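Local coordinates for lipase (Acinetobacter baumannii, PDB 4OPM), which probably hydrolyses ester bonds of lipids as a putative lipase with an alpha/beta hydrolase fold, at residues His51-Ser56 / Gln208-Gln213; Thr84-Asp89 / Ala204-Lys209; Tyr162-Leu167 / Gln213-Asn218; Gly172-Leu177 / Lys198-Gln203. All blocks are in the same frame, centred on the assembly; numbering follows the deposited sequence.

Contact 1 (His51-Ser56 / Gln208-Gln213)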
loop_
_atom_site.group_PDB
_atom_site.type_symbol
_atom_site.label_atom_id
_atom_site.label_comp_id
_atom_site.label_asym_id
_atom_site.label_seq_id
_atom_site.Cartn_x
_atom_site.Cartn_y
_atom_site.Cartn_z
ATOM N N HIS A 51 0.059 1.899 -1.846
ATOM C CA HIS A 51 1.159 1.689 -0.900
ATOM C C HIS A 51 0.769 2.146 0.527
ATOM O O HIS A 51 -0.281 2.768 0.728
ATOM C CB HIS A 51 2.448 2.399 -1.373
ATOM C CG HIS A 51 2.371 3.895 -1.324
ATOM N ND1 HIS A 51 2.489 4.591 -0.124
ATOM C CD2 HIS A 51 2.206 4.786 -2.330
ATOM C CE1 HIS A 51 2.399 5.874 -0.444
ATOM N NE2 HIS A 51 2.240 6.040 -1.760
ATOM N N GLY A 52 1.647 1.867 1.485
ATOM C CA GLY A 52 1.427 2.210 2.886
ATOM C C GLY A 52 2.151 3.452 3.370
ATOM O O GLY A 52 2.727 4.201 2.572
ATOM N N LEU A 53 2.142 3.656 4.702
ATOM C CA LEU A 53 2.724 4.832 5.369
ATOM C C LEU A 53 4.215 4.956 5.091
ATOM O O LEU A 53 4.944 3.985 5.269
ATOM C CB LEU A 53 2.471 4.758 6.884
ATOM C CG LEU A 53 3.110 5.831 7.790
ATOM C CD1 LEU A 53 2.508 7.190 7.554
ATOM C CD2 LEU A 53 2.929 5.453 9.249
ATOM N N ALA A 54 4.650 6.153 4.631
ATOM C CA ALA A 54 6.042 6.500 4.269
ATOM C C ALA A 54 6.566 5.647 3.099
ATOM O O ALA A 54 7.747 5.727 2.765
ATOM C CB ALA A 54 6.981 6.369 5.466
ATOM N N GLY A 55 5.679 4.894 2.452
ATOM C CA GLY A 55 6.047 4.100 1.283
ATOM C C GLY A 55 5.960 4.927 0.020
ATOM O O GLY A 55 5.985 6.160 0.081
ATOM N N SER A 56 5.870 4.257 -1.140
ATOM C CA SER A 56 5.731 4.937 -2.429
ATOM C C SER A 56 5.227 3.944 -3.462
ATOM O O SER A 56 5.210 2.724 -3.204
ATOM C CB SER A 56 7.056 5.563 -2.876
ATOM O OG SER A 56 7.924 4.600 -3.449
ATOM N N GLN A 208 5.236 12.683 9.598
ATOM C CA GLN A 208 4.875 13.033 10.968
ATOM C C GLN A 208 3.409 13.521 11.017
ATOM O O GLN A 208 2.668 13.128 11.924
ATOM C CB GLN A 208 5.845 14.098 11.525
ATOM C CG GLN A 208 5.586 14.510 12.992
ATOM C CD GLN A 208 5.849 13.417 14.020
ATOM O OE1 GLN A 208 4.986 12.584 14.331
ATOM N NE2 GLN A 208 7.036 13.425 14.605
ATOM N N LYS A 209 2.986 14.328 10.019
ATOM C CA LYS A 209 1.608 14.839 9.944
ATOM C C LYS A 209 0.627 13.671 9.742
ATOM O O LYS A 209 -0.409 13.630 10.407
ATOM C CB LYS A 209 1.455 15.885 8.821
ATOM C CG LYS A 209 2.112 17.212 9.156
ATOM C CD LYS A 209 2.047 18.188 7.993
ATOM C CE LYS A 209 2.487 19.566 8.425
ATOM N NZ LYS A 209 2.456 20.526 7.294
ATOM N N LEU A 210 0.980 12.724 8.851
ATOM C CA LEU A 210 0.187 11.523 8.569
ATOM C C LEU A 210 -0.007 10.712 9.858
ATOM O O LEU A 210 -1.132 10.341 10.197
ATOM C CB LEU A 210 0.882 10.668 7.486
ATOM C CG LEU A 210 0.622 11.072 6.045
ATOM C CD1 LEU A 210 1.831 10.773 5.162
ATOM C CD2 LEU A 210 -0.597 10.356 5.495
ATOM N N VAL A 211 1.099 10.474 10.595
ATOM C CA VAL A 211 1.101 9.719 11.857
ATOM C C VAL A 211 0.226 10.434 12.904
ATOM O O VAL A 211 -0.594 9.784 13.543
ATOM C CB VAL A 211 2.543 9.473 12.368
ATOM C CG1 VAL A 211 2.563 9.018 13.828
ATOM C CG2 VAL A 211 3.238 8.445 11.475
ATOM N N ASP A 212 0.365 11.762 13.050
ATOM C CA ASP A 212 -0.452 12.494 14.031
ATOM C C ASP A 212 -1.947 12.341 13.736
ATOM O O ASP A 212 -2.739 12.184 14.674
ATOM C CB ASP A 212 -0.051 13.970 14.066
ATOM C CG ASP A 212 1.285 14.200 14.751
ATOM O OD1 ASP A 212 1.655 13.377 15.627
ATOM O OD2 ASP A 212 1.910 15.251 14.493
ATOM N N GLN A 213 -2.319 12.358 12.436
ATOM C CA GLN A 213 -3.697 12.199 11.961
ATOM C C GLN A 213 -4.198 10.785 12.270
ATOM O O GLN A 213 -5.360 10.599 12.634
ATOM C CB GLN A 213 -3.786 12.485 10.446
ATOM C CG GLN A 213 -3.543 13.943 10.049
ATOM C CD GLN A 213 -4.668 14.856 10.445
ATOM O OE1 GLN A 213 -5.744 14.853 9.843
ATOM N NE2 GLN A 213 -4.433 15.671 11.459
#

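Contact 2 (Thr84-Asp89 / Ala204-Lys209)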
loop_
_atom_site.group_PDB
_atom_site.type_symbol
_atom_site.label_atom_id
_atom_site.label_comp_id
_atom_site.label_asym_id
_atom_site.label_seq_id
_atom_site.Cartn_x
_atom_site.Cartn_y
_atom_site.Cartn_z
ATOM N N THR A 84 4.409 13.083 -5.509
ATOM C CA THR A 84 3.100 13.740 -5.439
ATOM C C THR A 84 3.274 15.045 -4.656
ATOM O O THR A 84 3.941 15.049 -3.619
ATOM C CB THR A 84 2.041 12.787 -4.864
ATOM O OG1 THR A 84 1.752 11.833 -5.886
ATOM C CG2 THR A 84 0.742 13.495 -4.441
ATOM N N ILE A 85 2.689 16.142 -5.175
ATOM C CA ILE A 85 2.792 17.478 -4.592
ATOM C C ILE A 85 1.427 17.924 -4.078
ATOM O O ILE A 85 0.411 17.827 -4.775
ATOM C CB ILE A 85 3.399 18.528 -5.588
ATOM C CG1 ILE A 85 4.735 18.044 -6.199
ATOM C CG2 ILE A 85 3.584 19.907 -4.909
ATOM C CD1 ILE A 85 5.056 18.670 -7.563
ATOM N N VAL A 86 1.414 18.382 -2.829
ATOM C CA VAL A 86 0.221 18.902 -2.149
ATOM C C VAL A 86 0.577 20.241 -1.490
ATOM O O VAL A 86 1.759 20.591 -1.400
ATOM C CB VAL A 86 -0.373 17.896 -1.121
ATOM C CG1 VAL A 86 -0.885 16.637 -1.813
ATOM C CG2 VAL A 86 0.639 17.546 -0.032
ATOM N N SER A 87 -0.427 20.948 -0.982
ATOM C CA SER A 87 -0.219 22.225 -0.293
ATOM C C SER A 87 0.515 22.012 1.042
ATOM O O SER A 87 0.552 20.889 1.567
ATOM C CB SER A 87 -1.552 22.926 -0.069
ATOM O OG SER A 87 -2.405 22.109 0.714
ATOM N N GLN A 88 1.100 23.102 1.582
ATOM C CA GLN A 88 1.842 23.053 2.842
ATOM C C GLN A 88 0.925 22.724 4.028
ATOM O O GLN A 88 1.406 22.141 5.005
ATOM C CB GLN A 88 2.598 24.371 3.094
ATOM C CG GLN A 88 3.827 24.580 2.193
ATOM C CD GLN A 88 4.917 23.543 2.376
ATOM O OE1 GLN A 88 5.140 22.683 1.515
ATOM N NE2 GLN A 88 5.631 23.605 3.494
ATOM N N ASP A 89 -0.395 23.050 3.923
ATOM C CA ASP A 89 -1.395 22.813 4.967
ATOM C C ASP A 89 -2.327 21.625 4.638
ATOM O O ASP A 89 -3.437 21.531 5.184
ATOM C CB ASP A 89 -2.227 24.098 5.166
ATOM C CG ASP A 89 -3.155 24.436 4.005
ATOM O OD1 ASP A 89 -2.722 24.302 2.831
ATOM O OD2 ASP A 89 -4.328 24.775 4.266
ATOM N N ALA A 204 9.934 13.225 5.939
ATOM C CA ALA A 204 9.648 13.106 7.380
ATOM C C ALA A 204 8.641 14.152 7.928
ATOM O O ALA A 204 7.723 13.711 8.628
ATOM C CB ALA A 204 10.926 13.140 8.203
ATOM N N PRO A 205 8.707 15.481 7.613
ATOM C CA PRO A 205 7.681 16.398 8.150
ATOM C C PRO A 205 6.256 16.003 7.728
ATOM O O PRO A 205 5.317 16.151 8.513
ATOM C CB PRO A 205 8.075 17.766 7.568
ATOM C CG PRO A 205 9.519 17.635 7.212
ATOM C CD PRO A 205 9.704 16.217 6.797
ATOM N N GLN A 206 6.106 15.467 6.499
ATOM C CA GLN A 206 4.805 15.038 5.979
ATOM C C GLN A 206 4.380 13.721 6.643
ATOM O O GLN A 206 3.223 13.598 7.041
ATOM C CB GLN A 206 4.815 14.930 4.452
ATOM C CG GLN A 206 5.070 16.264 3.761
ATOM C CD GLN A 206 5.036 16.130 2.266
ATOM O OE1 GLN A 206 3.962 16.078 1.653
ATOM N NE2 GLN A 206 6.210 16.113 1.644
ATOM N N THR A 207 5.312 12.761 6.793
ATOM C CA THR A 207 5.041 11.483 7.452
ATOM C C THR A 207 4.589 11.725 8.896
ATOM O O THR A 207 3.655 11.068 9.359
ATOM C CB THR A 207 6.281 10.579 7.394
ATOM O OG1 THR A 207 6.777 10.564 6.055
ATOM C CG2 THR A 207 5.979 9.155 7.832
ATOM N N GLN A 208 5.236 12.683 9.598
ATOM C CA GLN A 208 4.875 13.033 10.968
ATOM C C GLN A 208 3.409 13.521 11.017
ATOM O O GLN A 208 2.668 13.128 11.924
ATOM C CB GLN A 208 5.845 14.098 11.525
ATOM C CG GLN A 208 5.586 14.510 12.992
ATOM C CD GLN A 208 5.849 13.417 14.020
ATOM O OE1 GLN A 208 4.986 12.584 14.331
ATOM N NE2 GLN A 208 7.036 13.425 14.605
ATOM N N LYS A 209 2.986 14.328 10.019
ATOM C CA LYS A 209 1.608 14.839 9.944
ATOM C C LYS A 209 0.627 13.671 9.742
ATOM O O LYS A 209 -0.409 13.630 10.407
ATOM C CB LYS A 209 1.455 15.885 8.821
ATOM C CG LYS A 209 2.112 17.212 9.156
ATOM C CD LYS A 209 2.047 18.188 7.993
ATOM C CE LYS A 209 2.487 19.566 8.425
ATOM N NZ LYS A 209 2.456 20.526 7.294
HETATM O O HOH W 1 3.084 15.164 -0.958
#

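Contact 3 (Tyr162-Leu167 / Gln213-Asn218)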
loop_
_atom_site.group_PDB
_atom_site.type_symbol
_atom_site.label_atom_id
_atom_site.label_comp_id
_atom_site.label_asym_id
_atom_site.label_seq_id
_atom_site.Cartn_x
_atom_site.Cartn_y
_atom_site.Cartn_z
ATOM N N TYR A 162 3.400 4.825 19.315
ATOM C CA TYR A 162 4.597 4.025 19.056
ATOM C C TYR A 162 4.963 4.006 17.557
ATOM O O TYR A 162 6.112 3.697 17.228
ATOM C CB TYR A 162 4.448 2.612 19.605
ATOM C CG TYR A 162 4.734 2.540 21.085
ATOM C CD1 TYR A 162 3.723 2.743 22.020
ATOM C CD2 TYR A 162 6.020 2.288 21.555
ATOM C CE1 TYR A 162 3.982 2.683 23.387
ATOM C CE2 TYR A 162 6.291 2.230 22.922
ATOM C CZ TYR A 162 5.266 2.417 23.833
ATOM O OH TYR A 162 5.535 2.346 25.178
ATOM N N LEU A 163 4.021 4.405 16.656
ATOM C CA LEU A 163 4.315 4.550 15.225
ATOM C C LEU A 163 5.404 5.625 15.007
ATOM O O LEU A 163 6.106 5.581 14.000
ATOM C CB LEU A 163 3.054 4.898 14.403
ATOM C CG LEU A 163 1.986 3.803 14.245
ATOM C CD1 LEU A 163 0.763 4.347 13.540
ATOM C CD2 LEU A 163 2.528 2.572 13.497
ATOM N N LYS A 164 5.578 6.552 15.977
ATOM C CA LYS A 164 6.623 7.579 15.890
ATOM C C LYS A 164 8.035 6.962 15.913
ATOM O O LYS A 164 8.956 7.559 15.357
ATOM C CB LYS A 164 6.482 8.611 17.017
ATOM C CG LYS A 164 5.264 9.499 16.834
ATOM C CD LYS A 164 5.070 10.411 18.036
ATOM C CE LYS A 164 3.845 11.274 17.894
ATOM N NZ LYS A 164 4.086 12.417 16.972
ATOM N N GLN A 165 8.200 5.767 16.545
ATOM C CA GLN A 165 9.494 5.058 16.615
ATOM C C GLN A 165 9.907 4.499 15.252
ATOM O O GLN A 165 11.073 4.140 15.058
ATOM C CB GLN A 165 9.433 3.909 17.636
ATOM C CG GLN A 165 9.127 4.367 19.073
ATOM C CD GLN A 165 9.247 3.268 20.096
ATOM O OE1 GLN A 165 9.238 2.071 19.790
ATOM N NE2 GLN A 165 9.314 3.659 21.354
ATOM N N LEU A 166 8.945 4.403 14.320
ATOM C CA LEU A 166 9.158 3.859 12.979
ATOM C C LEU A 166 9.458 4.955 11.939
ATOM O O LEU A 166 9.717 4.635 10.769
ATOM C CB LEU A 166 7.928 3.032 12.553
ATOM C CG LEU A 166 7.559 1.836 13.453
ATOM C CD1 LEU A 166 6.344 1.119 12.920
ATOM C CD2 LEU A 166 8.728 0.872 13.627
ATOM N N LEU A 167 9.429 6.231 12.365
ATOM C CA LEU A 167 9.721 7.385 11.507
ATOM C C LEU A 167 11.189 7.412 11.109
ATOM O O LEU A 167 12.055 7.209 11.966
ATOM C CB LEU A 167 9.379 8.680 12.254
ATOM C CG LEU A 167 8.029 9.324 11.997
ATOM C CD1 LEU A 167 6.865 8.355 12.177
ATOM C CD2 LEU A 167 7.848 10.520 12.886
ATOM N N GLN A 213 -2.319 12.358 12.436
ATOM C CA GLN A 213 -3.697 12.199 11.961
ATOM C C GLN A 213 -4.198 10.785 12.270
ATOM O O GLN A 213 -5.360 10.599 12.634
ATOM C CB GLN A 213 -3.786 12.485 10.446
ATOM C CG GLN A 213 -3.543 13.943 10.049
ATOM C CD GLN A 213 -4.668 14.856 10.445
ATOM O OE1 GLN A 213 -5.744 14.853 9.843
ATOM N NE2 GLN A 213 -4.433 15.671 11.459
ATOM N N LEU A 214 -3.300 9.776 12.115
ATOM C CA LEU A 214 -3.629 8.374 12.390
ATOM C C LEU A 214 -3.904 8.172 13.880
ATOM O O LEU A 214 -4.864 7.494 14.247
ATOM C CB LEU A 214 -2.470 7.463 11.968
ATOM C CG LEU A 214 -2.524 6.897 10.594
ATOM C CD1 LEU A 214 -1.269 6.068 10.339
ATOM C CD2 LEU A 214 -3.769 6.004 10.421
ATOM N N ILE A 215 -3.066 8.788 14.736
ATOM C CA ILE A 215 -3.209 8.740 16.192
ATOM C C ILE A 215 -4.583 9.324 16.574
ATOM O O ILE A 215 -5.325 8.686 17.322
ATOM C CB ILE A 215 -2.028 9.474 16.890
ATOM C CG1 ILE A 215 -0.685 8.703 16.690
ATOM C CG2 ILE A 215 -2.314 9.702 18.387
ATOM C CD1 ILE A 215 0.546 9.537 17.018
ATOM N N ALA A 216 -4.928 10.508 16.017
ATOM C CA ALA A 216 -6.211 11.176 16.270
ATOM C C ALA A 216 -7.389 10.323 15.759
ATOM O O ALA A 216 -8.386 10.210 16.472
ATOM C CB ALA A 216 -6.236 12.552 15.622
ATOM N N LEU A 217 -7.265 9.693 14.561
ATOM C CA LEU A 217 -8.310 8.834 13.982
ATOM C C LEU A 217 -8.592 7.628 14.895
ATOM O O LEU A 217 -9.761 7.301 15.151
ATOM C CB LEU A 217 -7.911 8.364 12.566
ATOM C CG LEU A 217 -9.005 7.674 11.753
ATOM C CD1 LEU A 217 -10.002 8.693 11.179
ATOM C CD2 LEU A 217 -8.387 6.875 10.608
ATOM N N ASN A 218 -7.523 7.012 15.431
ATOM C CA ASN A 218 -7.629 5.868 16.351
ATOM C C ASN A 218 -8.311 6.271 17.690
ATOM O O ASN A 218 -8.936 5.426 18.339
ATOM C CB ASN A 218 -6.252 5.261 16.600
ATOM C CG ASN A 218 -6.299 3.978 17.392
ATOM O OD1 ASN A 218 -6.728 2.929 16.900
ATOM N ND2 ASN A 218 -5.901 4.049 18.649
#

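Contact 4 (Gly172-Leu177 / Lys198-Gln203)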
loop_
_atom_site.group_PDB
_atom_site.type_symbol
_atom_site.label_atom_id
_atom_site.label_comp_id
_atom_site.label_asym_id
_atom_site.label_seq_id
_atom_site.Cartn_x
_atom_site.Cartn_y
_atom_site.Cartn_z
ATOM N N GLY A 172 20.560 5.969 9.864
ATOM C CA GLY A 172 20.460 4.761 10.673
ATOM C C GLY A 172 19.031 4.360 10.981
ATOM O O GLY A 172 18.789 3.206 11.345
ATOM N N ASP A 173 18.066 5.297 10.831
ATOM C CA ASP A 173 16.655 4.994 11.103
ATOM C C ASP A 173 16.055 3.989 10.112
ATOM O O ASP A 173 15.189 3.213 10.510
ATOM C CB ASP A 173 15.791 6.253 11.106
ATOM C CG ASP A 173 15.938 7.156 12.322
ATOM O OD1 ASP A 173 16.699 6.790 13.260
ATOM O OD2 ASP A 173 15.300 8.226 12.337
ATOM N N PHE A 174 16.487 4.008 8.835
ATOM C CA PHE A 174 15.923 3.095 7.836
ATOM C C PHE A 174 16.249 1.640 8.185
ATOM O O PHE A 174 15.354 0.800 8.094
ATOM C CB PHE A 174 16.377 3.451 6.419
ATOM C CG PHE A 174 15.649 2.738 5.299
ATOM C CD1 PHE A 174 14.308 2.378 5.430
ATOM C CD2 PHE A 174 16.283 2.488 4.087
ATOM C CE1 PHE A 174 13.636 1.728 4.387
ATOM C CE2 PHE A 174 15.611 1.837 3.045
ATOM C CZ PHE A 174 14.294 1.464 3.203
ATOM N N ASN A 175 17.486 1.357 8.646
ATOM C CA ASN A 175 17.865 0.010 9.079
ATOM C C ASN A 175 16.979 -0.459 10.241
ATOM O O ASN A 175 16.547 -1.618 10.249
ATOM C CB ASN A 175 19.339 -0.066 9.472
ATOM C CG ASN A 175 20.223 -0.494 8.321
ATOM O OD1 ASN A 175 21.172 0.201 7.952
ATOM N ND2 ASN A 175 19.926 -1.644 7.715
ATOM N N TYR A 176 16.671 0.452 11.192
ATOM C CA TYR A 176 15.791 0.128 12.320
ATOM C C TYR A 176 14.388 -0.242 11.805
ATOM O O TYR A 176 13.814 -1.259 12.220
ATOM C CB TYR A 176 15.707 1.303 13.323
ATOM C CG TYR A 176 14.792 0.984 14.486
ATOM C CD1 TYR A 176 15.222 0.175 15.535
ATOM C CD2 TYR A 176 13.463 1.407 14.490
ATOM C CE1 TYR A 176 14.365 -0.174 16.578
ATOM C CE2 TYR A 176 12.598 1.071 15.534
ATOM C CZ TYR A 176 13.053 0.274 16.571
ATOM O OH TYR A 176 12.215 -0.076 17.598
ATOM N N LEU A 177 13.844 0.585 10.898
ATOM C CA LEU A 177 12.518 0.355 10.314
ATOM C C LEU A 177 12.447 -1.006 9.619
ATOM O O LEU A 177 11.495 -1.754 9.856
ATOM C CB LEU A 177 12.139 1.471 9.322
ATOM C CG LEU A 177 10.782 1.307 8.619
ATOM C CD1 LEU A 177 9.630 1.401 9.615
ATOM C CD2 LEU A 177 10.611 2.328 7.515
ATOM N N LYS A 198 17.596 8.706 2.640
ATOM C CA LYS A 198 17.633 10.158 2.435
ATOM C C LYS A 198 16.290 10.688 1.898
ATOM O O LYS A 198 15.817 11.700 2.399
ATOM C CB LYS A 198 18.790 10.553 1.498
ATOM C CG LYS A 198 18.963 12.063 1.282
ATOM C CD LYS A 198 19.156 12.851 2.588
ATOM C CE LYS A 198 19.631 14.264 2.350
ATOM N NZ LYS A 198 18.622 15.098 1.637
ATOM N N LEU A 199 15.652 9.970 0.952
ATOM C CA LEU A 199 14.344 10.362 0.393
ATOM C C LEU A 199 13.269 10.335 1.475
ATOM O O LEU A 199 12.439 11.240 1.550
ATOM C CB LEU A 199 13.941 9.454 -0.782
ATOM C CG LEU A 199 14.834 9.537 -2.039
ATOM C CD1 LEU A 199 14.508 8.414 -3.017
ATOM C CD2 LEU A 199 14.704 10.882 -2.719
HETATM N N MSE A 200 13.324 9.316 2.345
HETATM C CA MSE A 200 12.369 9.202 3.446
HETATM C C MSE A 200 12.574 10.328 4.482
HETATM O O MSE A 200 11.585 10.929 4.928
HETATM C CB MSE A 200 12.490 7.826 4.076
HETATM C CG MSE A 200 12.131 6.705 3.115
HETATM SE SE MSE A 200 12.325 5.005 3.971
HETATM C CE MSE A 200 10.604 5.009 4.971
ATOM N N ILE A 201 13.857 10.674 4.794
ATOM C CA ILE A 201 14.189 11.766 5.720
ATOM C C ILE A 201 13.610 13.089 5.169
ATOM O O ILE A 201 13.078 13.901 5.940
ATOM C CB ILE A 201 15.726 11.859 5.991
ATOM C CG1 ILE A 201 16.223 10.652 6.835
ATOM C CG2 ILE A 201 16.109 13.199 6.680
ATOM C CD1 ILE A 201 17.752 10.488 6.906
ATOM N N ASN A 202 13.683 13.288 3.835
ATOM C CA ASN A 202 13.161 14.503 3.191
ATOM C C ASN A 202 11.629 14.603 3.305
ATOM O O ASN A 202 11.103 15.712 3.361
ATOM C CB ASN A 202 13.582 14.569 1.723
ATOM C CG ASN A 202 15.062 14.818 1.506
ATOM O OD1 ASN A 202 15.788 15.277 2.394
ATOM N ND2 ASN A 202 15.541 14.528 0.307
ATOM N N GLN A 203 10.929 13.456 3.364
ATOM C CA GLN A 203 9.465 13.412 3.497
ATOM C C GLN A 203 9.002 13.408 4.970
ATOM O O GLN A 203 7.802 13.543 5.210
ATOM C CB GLN A 203 8.890 12.156 2.799
ATOM C CG GLN A 203 9.141 12.038 1.282
ATOM C CD GLN A 203 8.531 13.139 0.439
ATOM O OE1 GLN A 203 7.363 13.514 0.588
ATOM N NE2 GLN A 203 9.304 13.655 -0.501
#

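Contact 1 (His51-Ser56 / Gln208-Gln213)
Leu53 reaches from the loop after strand 46-50 to helix 190-220, where it lands on Leu210 and Val211. Its CB sets out toward the helix, and with CG anti to the backbone N (chi1 175°) the branch point continues that way. At the tip the two methyls divide the work. CD1 meets CB of Leu210 at 3.8 Å, so the touch is on the root of that side chain, and the two leucines slide past each other in opposite directions. CD2 settles on CG2 of Val211 at 3.7 Å; CD1 is also within 4.2 Å of Val211 CG2, so this one valine methyl is straddled by both leucine branches. Leu53 and Val211 cross at about a right angle. Thr207, one helical turn back, also packs on Leu53.

The backbone that presents Leu53 is firmly shaped. Residues Gly52 to Gly55 form a type II turn, closed by Gly55 N on Gly52 O at 3.0 Å. The same carbonyl oxygen receives His51 ND1 at 2.7 Å, in the plane of both carbonyl and imidazole, with an N-H...O angle of 157°. The ring has Ser56 CA over its centre, and NE2 is bonded to Leu78 N. In related hydrolases the His-Gly loop at this position contributes to the oxyanion hole, a role that is likely here too. Across the contact there is no polar bond: the link between the polar-stiffened loop and the cap helix is made by methyl and methylene groups alone, so it relies on shape and exclusion of water.

Contact 2 (Thr84-Asp89 / Ala204-Lys209)
The carboxamide of Gln206 meets the other segment through its oxygen: CG2 of Val86 lies 4.0 Å beyond OE1 and off the amide plane on one side, while a water sits slightly to the other side of that plane. The water gives one hydrogen to Gln206 OE1 at 2.9 Å and the other to the carbonyl oxygen of Thr84 at 2.8 Å, thereby bridging helix and loop. OE1 is also bonded to the hydroxyl of Tyr92, so the oxygen is gripped from more than one direction. Gln206 gets there by stretching out: CG is anti to the carbonyl carbon, and the chain runs on extended (chi2 -178°) to cross Val86.

Lys209, one turn further along the helix, is extended to its end, and its NZ comes to 3.0 Å from the carbonyl oxygen of Gln88. Both lysine and glutamine lie at the surface, so this side of the contact is in reach of solvent. The helix itself is kinked here, since the N atoms of Pro205 and Gln206 have no bond to the preceding turn.

Loop 84-89 runs between strand 72-76 and helix 94-107. Ile85 shares backbone bonds with Thr33, and Val86 packs on Ile32 as well as meeting Gln206, so the loop joins strand 32-39 of the central sheet to helix 190-220.

Contact 3 (Tyr162-Leu167 / Gln213-Asn218)
The extended chain of Lys164 carries CE to Ile215, and a bend at the last torsion (chi4 -77°) then turns NZ aside, toward the preceding turns of the same helix. Ile215 has CG1 anti to its carbonyl carbon and an extended chi2 (165°), which carries CD1 out from helix 190-220 to the lysine; CD1 and Lys164 CE stand 3.8 Å apart. The two side chains cross at about a right angle, so the methyl rests on one methylene of the lysine and does not run alongside its chain.

Apart from this pair, Leu163 and Leu214 both send their side chains across and also cross at roughly 90°. They meet through one methyl each, CD1 of Leu163 to CD1 of Leu214 at 4.2 Å, a looser touch than the first. Leu163 and Lys164 are consecutive in a 3-10 segment, held by Gln165 N on Tyr162 O at 3.0 Å and by Leu166 N on Leu163 O at 3.1 Å; this tight turn fans the two side chains apart, and they reach helix 190-220 at separate places. Further out, Leu214 packs on Val94 of helix 94-107, and Leu163 on Tyr156.

Lys164 is thus used twice. Its NZ forms a salt bridge with Asp212 and a hydrogen bond with Gln208, both on helix 190-220, while its hydrocarbon part shields Ile215. Two pieces of the cap inserted in the alpha/beta hydrolase fold are therefore joined by two separate apolar touches, one of them made by the stem of a lysine whose charge is satisfied on the same helix.

Contact 4 (Gly172-Leu177 / Lys198-Gln203)
Phe174 and Met200 bring helices 173-181 and 190-220 together, their CA atoms 8.3 Å apart, with Gly172 as the N-cap of the first helix. The contact is a Met-aromatic interaction between two helices of the cap of this alpha/beta hydrolase. Met200 is modelled as selenomethionine, and its SE lies over one face of the Phe174 ring, 3.9 Å from the ring centroid and 29° off the normal. The offset brings it above the CD1-CE1 side, with SE to Phe174 CE1 at 3.6 Å. Phenylalanine and methionine cross at about a right angle, the ring taking the selenium broadside.

The chain bends about its CG-SE bond (chi3 80°), which turns the terminal methyl toward Leu177, one turn on from Phe174. Val168 packs on Leu177 and Met200 alike, so the methionine is hemmed in from the loop before helix 173-181 as well. At the start of that helix the carboxylate oxygen OE2 of Glu197 takes the backbone N-H groups of Gly172 and Phe174, a polar tie close to the apolar one. The methionine chain ends with CE 3.7 Å from CD2 of Leu177.

Helix 190-220 is common to all four contacts. Along it they follow in the order contact 4 (198-203), contact 2 (204-209), contact 1 (208-213) and contact 3 (213-218), the last three sharing residues at their seams. Contact 1 is central, its centre about 9 Å from those of contacts 2 and 3 and 13 Å from that of contact 4; the outer three lie 15 to 16 Å apart. Contacts 3 and 4 join the helix to other cap segments between strands 137-143 and 237-242, whereas contacts 1 and 2 join it to loops after strands 46-50 and 72-76. One long helix therefore ties the cap together and seats it on the hydrolase core, near the probable active site.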